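Alkylhalidase CmlS (Streptomyces venezuelae, PDB 3I3L) is a flavin-dependent halogenase of chloramphenicol biosynthesis that carries a covalently attached FAD and probably acts as an oxidoreductase. Local coordinates at residues 101-106 with 438-443; 39-44 with 494-499. All blocks are in the same frame, centred on the assembly; numbering follows the deposited sequence.

Contact 1: 101-106 with 438-443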
# COMPACT_ATOMS: atom_id res chain seq x y z
N ASP A 101 7.66 7.93 25.61
CA ASP A 101 9.10 7.96 25.90
C ASP A 101 9.93 7.08 24.99
O ASP A 101 10.79 6.30 25.44
CB ASP A 101 9.33 7.57 27.35
CG ASP A 101 8.81 8.64 28.28
OD1 ASP A 101 9.51 9.71 28.34
OD2 ASP A 101 7.71 8.43 28.89
N GLN A 102 9.65 7.15 23.69
CA GLN A 102 10.49 6.45 22.73
C GLN A 102 11.17 7.50 21.92
O GLN A 102 10.62 8.57 21.66
CB GLN A 102 9.66 5.53 21.80
CG GLN A 102 8.79 4.51 22.54
CD GLN A 102 9.61 3.40 23.19
OE1 GLN A 102 10.32 2.66 22.51
NE2 GLN A 102 9.50 3.28 24.52
N ALA A 103 12.39 7.21 21.52
CA ALA A 103 13.06 8.01 20.50
C ALA A 103 12.14 8.01 19.25
O ALA A 103 11.52 6.99 18.94
CB ALA A 103 14.40 7.34 20.18
N PRO A 104 12.09 9.11 18.52
CA PRO A 104 11.40 9.16 17.20
C PRO A 104 12.01 8.20 16.19
O PRO A 104 13.17 7.86 16.32
CB PRO A 104 11.64 10.61 16.72
CG PRO A 104 11.95 11.38 17.98
CD PRO A 104 12.67 10.41 18.91
N TRP A 105 11.22 7.73 15.23
CA TRP A 105 11.82 7.09 14.05
C TRP A 105 11.29 7.58 12.71
O TRP A 105 10.14 8.05 12.63
CB TRP A 105 11.80 5.55 14.16
CG TRP A 105 10.47 4.94 13.93
CD1 TRP A 105 9.48 4.67 14.87
CD2 TRP A 105 9.98 4.46 12.67
NE1 TRP A 105 8.40 4.05 14.24
CE2 TRP A 105 8.69 3.92 12.90
CE3 TRP A 105 10.53 4.44 11.36
CZ2 TRP A 105 7.91 3.39 11.85
CZ3 TRP A 105 9.77 3.84 10.32
CH2 TRP A 105 8.47 3.34 10.58
N THR A 106 12.12 7.53 11.67
CA THR A 106 11.73 8.03 10.37
C THR A 106 11.94 7.00 9.26
O THR A 106 13.03 6.40 9.20
CB THR A 106 12.53 9.31 10.04
OG1 THR A 106 12.12 10.35 10.94
CG2 THR A 106 12.33 9.77 8.55
N ILE A 438 16.33 0.72 12.20
CA ILE A 438 17.01 1.47 11.15
C ILE A 438 16.62 2.96 11.21
O ILE A 438 17.48 3.85 11.12
CB ILE A 438 16.69 0.88 9.79
CG1 ILE A 438 17.26 -0.53 9.67
CG2 ILE A 438 17.25 1.74 8.67
CD1 ILE A 438 17.00 -1.11 8.28
N GLY A 439 15.33 3.25 11.40
CA GLY A 439 14.90 4.61 11.39
C GLY A 439 15.00 5.40 12.67
O GLY A 439 14.62 6.57 12.74
N ARG A 440 15.55 4.78 13.71
CA ARG A 440 15.64 5.39 15.03
C ARG A 440 16.53 6.62 15.00
O ARG A 440 17.68 6.55 14.58
CB ARG A 440 16.21 4.35 16.01
CG ARG A 440 16.35 4.85 17.45
CD ARG A 440 16.86 3.73 18.44
NE ARG A 440 16.18 2.41 18.30
CZ ARG A 440 14.93 2.15 18.71
NH1 ARG A 440 14.18 3.09 19.28
NH2 ARG A 440 14.42 0.93 18.53
N HIS A 441 15.99 7.77 15.43
CA HIS A 441 16.79 8.99 15.64
C HIS A 441 17.81 8.74 16.76
O HIS A 441 17.59 7.92 17.68
CB HIS A 441 15.93 10.18 16.03
CG HIS A 441 14.96 10.62 14.97
ND1 HIS A 441 14.38 11.87 14.97
CD2 HIS A 441 14.46 9.96 13.89
CE1 HIS A 441 13.57 11.98 13.92
NE2 HIS A 441 13.61 10.83 13.24
N GLN A 442 18.93 9.44 16.68
CA GLN A 442 20.04 9.17 17.61
C GLN A 442 20.04 10.09 18.84
O GLN A 442 21.09 10.40 19.40
CB GLN A 442 21.35 9.22 16.84
CG GLN A 442 21.38 8.24 15.66
CD GLN A 442 21.32 6.79 16.12
OE1 GLN A 442 20.28 6.12 15.97
NE2 GLN A 442 22.40 6.31 16.70
N ARG A 443 18.85 10.52 19.23
CA ARG A 443 18.66 11.30 20.43
C ARG A 443 17.25 10.97 20.89
O ARG A 443 16.45 10.48 20.09
CB ARG A 443 18.80 12.81 20.10
CG ARG A 443 17.65 13.39 19.26
CD ARG A 443 18.07 14.64 18.51
NE ARG A 443 19.32 14.41 17.78
CZ ARG A 443 19.41 13.90 16.55
NH1 ARG A 443 18.31 13.54 15.86
NH2 ARG A 443 20.61 13.74 15.99
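With CG anti to the carbonyl carbon (chi1 -64°), His-441 lays its imidazole across Pro-104; Thr-106 turns OG1 beside its own backbone N (chi1 -68°), to meet the ring's NE2. CB of Pro-104 sits over one face of the imidazole, 3.6 Å from the ring centroid, in a CH-pi contact offset toward the rim. At the ring edge Thr-106 OG1 and His-441 NE2 share a hydrogen bond of 2.8 Å; the same hydroxyl also bonds Thr-95 OG1, and Phe-450 stacks on the histidine. Between the backbones, a single antiparallel beta bridge pairs Trp-105 with Arg-440, joining strand 105-108 to the segment around the C-terminal part of helix 430-439. It is closed by a nearly straight bond (169°) from His-441 N to Pro-104 O, 3.0 Å long, and by a second, less straight bond from Thr-106 N to Gly-439 O at 2.9 Å. CA of Gly-439 makes a CA-H...O contact with Thr-106 O (3.4 Å) and meets obliquely the indole of Trp-105, which stacks on Phe-96. At the other end, the Ala-103 methyl group lies 3.8 Å from Arg-443 O.

Contact 2: 39-44 with 494-499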
# COMPACT_ATOMS: atom_id res chain seq x y z
N GLY A 39 -8.69 4.51 -16.18
CA GLY A 39 -9.10 5.00 -17.49
C GLY A 39 -7.90 5.41 -18.35
O GLY A 39 -7.79 4.98 -19.49
N LEU A 40 -7.00 6.19 -17.77
CA LEU A 40 -5.72 6.52 -18.44
C LEU A 40 -4.96 5.28 -18.87
O LEU A 40 -4.41 5.24 -19.97
CB LEU A 40 -4.82 7.36 -17.52
CG LEU A 40 -5.32 8.75 -17.14
CD1 LEU A 40 -4.52 9.30 -15.98
CD2 LEU A 40 -5.28 9.71 -18.38
N THR A 41 -4.90 4.26 -18.02
CA THR A 41 -4.13 3.07 -18.40
C THR A 41 -4.83 2.27 -19.51
O THR A 41 -4.19 1.84 -20.44
CB THR A 41 -3.81 2.18 -17.17
OG1 THR A 41 -3.14 2.98 -16.22
CG2 THR A 41 -2.92 0.99 -17.53
N LEU A 42 -6.16 2.08 -19.38
CA LEU A 42 -6.97 1.39 -20.38
C LEU A 42 -6.94 2.12 -21.76
O LEU A 42 -6.90 1.49 -22.78
CB LEU A 42 -8.42 1.29 -19.93
CG LEU A 42 -8.84 0.12 -19.07
CD1 LEU A 42 -10.19 0.42 -18.34
CD2 LEU A 42 -8.85 -1.22 -19.85
N HIS A 43 -6.94 3.45 -21.75
CA HIS A 43 -6.81 4.24 -22.98
C HIS A 43 -5.44 4.04 -23.65
O HIS A 43 -5.38 3.74 -24.84
CB HIS A 43 -7.03 5.71 -22.67
CG HIS A 43 -6.59 6.61 -23.77
ND1 HIS A 43 -7.44 7.01 -24.80
CD2 HIS A 43 -5.40 7.23 -23.99
CE1 HIS A 43 -6.78 7.81 -25.61
NE2 HIS A 43 -5.54 7.96 -25.15
N LYS A 44 -4.36 4.12 -22.88
CA LYS A 44 -3.02 3.88 -23.39
C LYS A 44 -2.94 2.43 -23.95
O LYS A 44 -2.16 2.15 -24.89
CB LYS A 44 -2.00 4.06 -22.25
CG LYS A 44 -0.51 3.78 -22.58
CD LYS A 44 0.35 4.13 -21.37
CE LYS A 44 1.85 3.82 -21.59
NZ LYS A 44 2.42 4.80 -22.57
N ILE A 494 6.76 -0.05 -18.52
CA ILE A 494 6.77 1.06 -19.49
C ILE A 494 5.47 1.17 -20.31
O ILE A 494 4.91 2.25 -20.47
CB ILE A 494 7.98 0.97 -20.45
CG1 ILE A 494 9.28 0.88 -19.64
CG2 ILE A 494 7.99 2.15 -21.47
CD1 ILE A 494 10.50 1.30 -20.38
N GLY A 495 4.99 0.05 -20.80
CA GLY A 495 3.82 0.07 -21.67
C GLY A 495 2.57 -0.48 -21.00
O GLY A 495 1.51 -0.38 -21.55
N PHE A 496 2.71 -1.06 -19.80
CA PHE A 496 1.58 -1.50 -18.99
C PHE A 496 0.88 -2.78 -19.46
O PHE A 496 -0.21 -3.10 -18.97
CB PHE A 496 0.58 -0.39 -18.80
CG PHE A 496 1.08 0.71 -17.91
CD1 PHE A 496 1.34 0.46 -16.57
CD2 PHE A 496 1.35 1.95 -18.41
CE1 PHE A 496 1.83 1.49 -15.74
CE2 PHE A 496 1.81 2.99 -17.59
CZ PHE A 496 2.04 2.77 -16.24
N ARG A 497 1.49 -3.55 -20.37
CA ARG A 497 0.81 -4.78 -20.81
C ARG A 497 1.01 -5.81 -19.72
O ARG A 497 2.04 -5.83 -19.05
CB ARG A 497 1.39 -5.34 -22.15
CG ARG A 497 1.38 -4.33 -23.38
CD ARG A 497 -0.04 -4.26 -24.05
NE ARG A 497 -0.14 -3.11 -24.95
CZ ARG A 497 -1.26 -2.65 -25.48
NH1 ARG A 497 -2.45 -3.26 -25.27
NH2 ARG A 497 -1.21 -1.54 -26.23
N LEU A 498 0.06 -6.74 -19.62
CA LEU A 498 0.24 -7.87 -18.76
C LEU A 498 1.00 -8.95 -19.52
O LEU A 498 0.49 -9.52 -20.48
CB LEU A 498 -1.13 -8.40 -18.27
CG LEU A 498 -1.02 -9.35 -17.06
CD1 LEU A 498 -0.58 -8.59 -15.84
CD2 LEU A 498 -2.37 -10.14 -16.80
N GLU A 499 2.19 -9.30 -19.04
CA GLU A 499 3.00 -10.26 -19.73
C GLU A 499 3.01 -11.55 -18.92
O GLU A 499 2.92 -11.56 -17.68
CB GLU A 499 4.45 -9.77 -19.88
CG GLU A 499 4.65 -8.50 -20.68
CD GLU A 499 6.16 -8.06 -20.75
OE1 GLU A 499 7.00 -8.55 -19.96
OE2 GLU A 499 6.49 -7.17 -21.57
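The ring of Phe-496 receives the last methylenes of Lys-44 at its edge, where CE lies near the ring plane, 3.7 Å from CD2. CG2 of Thr-41 approaches the same ring obliquely at its base, 4.0 Å from both CB and CG of the phenylalanine. Outside the two segments, Val-336 of helix 327-347, Leu-77 and Val-491 also touch this aromatic side chain. Lys-44 reaches the ring edge because CG stands anti to the backbone N (chi1 177°) and the chain runs extended as far as CE, bending only at the last torsion. CE thereby also comes 3.6 Å from the backbone O of Ile-494. Thr-41 points its methyl at the aromatic residue while its hydroxyl is hydrogen-bonded back to Val-37 O, one turn earlier in the helix. Helix 33-44 follows the glycine-rich turn of what is probably a Rossmann-type FAD-binding fold, so this contact sets the first helix of the flavin domain against the turn between strands 483-491 and 498-506 in the C-terminal part. Were Phe-496 cut back to an alanine, the Thr-41 methyl and Lys-44 methylenes would probably lose their aromatic partner, opening a gap between helix and turn. NH2 of Arg-497 lies 4.0 Å from Lys-44 O, but the guanidinium is held elsewhere, with NH1 in a salt bridge to Asp-343 and a hydrogen bond to Leu-45 O. No hydrogen bond crosses between the two segments, which implies that they meet mainly through van der Waals contact, the arginine's polar partners, Leu-45 and Asp-343 of helix 327-347, lying outside both.

Both contacts tie the FAD-binding part of the chain to segments far later in sequence, but they hold different elements and lie on opposite sides of the chain's centre, their nearest atoms about 27 Å apart. Contact 1 is mostly buried and joins strand and helix-to-loop segments by backbone pairing; contact 2 is partly buried, grading from enclosed Thr-41 and Phe-496 to exposed Lys-44, and sets a helix against a turn. The chemistry differs accordingly: hydrogen bonds hold one backbone bridge and a side-chain pair at 101-106 with 438-443, whereas 39-44 with 494-499 relies on van der Waals contact, with no hydrogen bond across the segments, and buries roughly half as much surface.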